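Local coordinates for protein isoflavone reductase (PDB 2GAS) that reduces achiral isoflavones with NADPH to chiral isoflavanones on the route to the alfalfa phytoalexin medicarpin, at residues L87-Q92 against F130-S135. Sequence-based numbering, arbitrary orientation.
Sequences LLIEDQ and FEEKAS
Ile89 reaches across to helix 126-143 with both arms of its side chain, CG2 resting mainly on Glu132 and CD1 turning toward Lys133. Its CG2 methyl lies 3.4 Å from CG of Glu132, while its CD1 comes within 3.6 Å of CE of Lys133, where the two chains cross at about a right angle. With CG2 anti to the backbone N and CG1 beside that N (chi1 -66°), the two branches of Ile89 are set toward different parts of the helix surface. Glu132 leaves its helix extended, CG anti to the backbone N (chi1 172°), which carries its carboxylate over CB of Ile89 to Glu90. There OE2 of Glu132 and OE2 of Glu90 stand 2.6 Å apart, with the carboxylate planes only 6° from parallel; so close an approach of two acids is consistent with a raised pKa for one of them. Cutting Glu132 back to an alanine is likely to uncover the CG2 side of Ile89 and leave the Glu90 carboxylate without its close neighbour. The contact lies at the surface of the Rossmann-type NADP-binding domain, joining the loop that follows strand 79-82 of the parallel sheet to the helix after strand 107-109. Lys133 is the inferred proton acceptor, and Ile89 thus flanks the alkyl chain of a probable catalytic residue. The amine end of that lysine is held elsewhere, its NZ donating to the carbonyl of Glu112 and more weakly to that of Ser111. Further out, OE1 of Gln92 accepts a bond from the backbone N of Ser111, and the side chains of Ile89 and Gln92 both touch Ile136.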
loop_
_atom_site.group_PDB
_atom_site.type_symbol
_atom_site.label_atom_id
_atom_site.label_comp_id
_atom_site.label_asym_id
_atom_site.label_seq_id
_atom_site.Cartn_x
_atom_site.Cartn_y
_atom_site.Cartn_z
ATOM N N LEU A 87 -0.605 5.927 11.304
ATOM C CA LEU A 87 -0.313 4.957 12.352
ATOM C C LEU A 87 1.123 4.444 12.271
ATOM O O LEU A 87 1.633 4.170 11.186
ATOM C CB LEU A 87 -1.293 3.780 12.265
ATOM C CG LEU A 87 -2.781 4.135 12.381
ATOM C CD1 LEU A 87 -3.625 2.887 12.163
ATOM C CD2 LEU A 87 -3.064 4.751 13.749
ATOM N N LEU A 88 1.773 4.327 13.426
ATOM C CA LEU A 88 3.144 3.834 13.492
ATOM C C LEU A 88 3.175 2.325 13.312
ATOM O O LEU A 88 2.343 1.606 13.863
ATOM C CB LEU A 88 3.771 4.176 14.841
ATOM C CG LEU A 88 3.966 5.661 15.144
ATOM C CD1 LEU A 88 4.459 5.826 16.572
ATOM C CD2 LEU A 88 4.950 6.253 14.154
ATOM N N ILE A 89 4.143 1.841 12.544
ATOM C CA ILE A 89 4.257 0.409 12.313
ATOM C C ILE A 89 4.347 -0.342 13.636
ATOM O O ILE A 89 3.617 -1.304 13.865
ATOM C CB ILE A 89 5.500 0.089 11.456
ATOM C CG1 ILE A 89 5.318 0.670 10.053
ATOM C CG2 ILE A 89 5.716 -1.411 11.369
ATOM C CD1 ILE A 89 4.083 0.167 9.327
ATOM N N GLU A 90 5.229 0.120 14.514
ATOM C CA GLU A 90 5.425 -0.534 15.799
ATOM C C GLU A 90 4.193 -0.594 16.697
ATOM O O GLU A 90 4.121 -1.442 17.586
ATOM C CB GLU A 90 6.586 0.118 16.558
ATOM C CG GLU A 90 6.423 1.604 16.847
ATOM C CD GLU A 90 6.893 2.506 15.711
ATOM O OE1 GLU A 90 7.054 3.721 15.964
ATOM O OE2 GLU A 90 7.101 2.018 14.575
ATOM N N ASP A 91 3.225 0.294 16.480
ATOM C CA ASP A 91 2.020 0.281 17.300
ATOM C C ASP A 91 1.104 -0.905 16.997
ATOM O O ASP A 91 0.129 -1.149 17.711
ATOM C CB ASP A 91 1.244 1.595 17.157
ATOM C CG ASP A 91 1.797 2.698 18.048
ATOM O OD1 ASP A 91 2.506 2.376 19.027
ATOM O OD2 ASP A 91 1.515 3.884 17.783
ATOM N N GLN A 92 1.412 -1.658 15.948
ATOM C CA GLN A 92 0.587 -2.814 15.632
ATOM C C GLN A 92 0.742 -3.877 16.713
ATOM O O GLN A 92 -0.020 -4.836 16.759
ATOM C CB GLN A 92 0.952 -3.382 14.261
ATOM C CG GLN A 92 0.556 -2.444 13.132
ATOM C CD GLN A 92 0.972 -2.952 11.775
ATOM O OE1 GLN A 92 0.176 -3.548 11.049
ATOM N NE2 GLN A 92 2.232 -2.726 11.425
ATOM N N PHE A 130 11.499 -1.618 6.211
ATOM C CA PHE A 130 11.012 -2.880 5.669
ATOM C C PHE A 130 11.179 -3.964 6.729
ATOM O O PHE A 130 10.291 -4.792 6.927
ATOM C CB PHE A 130 11.797 -3.269 4.411
ATOM C CG PHE A 130 11.569 -2.355 3.233
ATOM C CD1 PHE A 130 12.360 -2.472 2.095
ATOM C CD2 PHE A 130 10.564 -1.394 3.251
ATOM C CE1 PHE A 130 12.151 -1.645 0.988
ATOM C CE2 PHE A 130 10.347 -0.562 2.149
ATOM C CZ PHE A 130 11.142 -0.691 1.019
ATOM N N GLU A 131 12.322 -3.960 7.411
ATOM C CA GLU A 131 12.574 -4.953 8.448
ATOM C C GLU A 131 11.623 -4.805 9.626
ATOM O O GLU A 131 11.275 -5.797 10.272
ATOM C CB GLU A 131 14.025 -4.877 8.929
ATOM C CG GLU A 131 15.020 -5.488 7.948
ATOM C CD GLU A 131 14.609 -6.885 7.484
ATOM O OE1 GLU A 131 14.293 -7.741 8.338
ATOM O OE2 GLU A 131 14.604 -7.136 6.260
ATOM N N GLU A 132 11.206 -3.575 9.909
ATOM C CA GLU A 132 10.274 -3.340 11.003
ATOM C C GLU A 132 8.937 -3.996 10.654
ATOM O O GLU A 132 8.276 -4.578 11.514
ATOM C CB GLU A 132 10.092 -1.839 11.238
ATOM C CG GLU A 132 9.003 -1.491 12.237
ATOM C CD GLU A 132 9.059 -0.040 12.681
ATOM O OE1 GLU A 132 9.305 0.839 11.826
ATOM O OE2 GLU A 132 8.845 0.220 13.883
ATOM N N LYS A 133 8.544 -3.908 9.388
ATOM C CA LYS A 133 7.294 -4.529 8.962
ATOM C C LYS A 133 7.441 -6.051 8.992
ATOM O O LYS A 133 6.508 -6.763 9.359
ATOM C CB LYS A 133 6.909 -4.060 7.553
ATOM C CG LYS A 133 6.513 -2.593 7.483
ATOM C CD LYS A 133 5.871 -2.266 6.143
ATOM C CE LYS A 133 5.329 -0.849 6.136
ATOM N NZ LYS A 133 4.476 -0.586 4.942
ATOM N N ALA A 134 8.614 -6.552 8.609
ATOM C CA ALA A 134 8.847 -7.988 8.629
ATOM C C ALA A 134 8.762 -8.497 10.065
ATOM O O ALA A 134 8.262 -9.591 10.313
ATOM C CB ALA A 134 10.210 -8.317 8.034
ATOM N N SER A 135 9.250 -7.698 11.010
ATOM C CA SER A 135 9.198 -8.100 12.414
ATOM C C SER A 135 7.754 -8.250 12.867
ATOM O O SER A 135 7.425 -9.154 13.640
ATOM C CB SER A 135 9.922 -7.077 13.289
ATOM O OG SER A 135 11.321 -7.191 13.117
#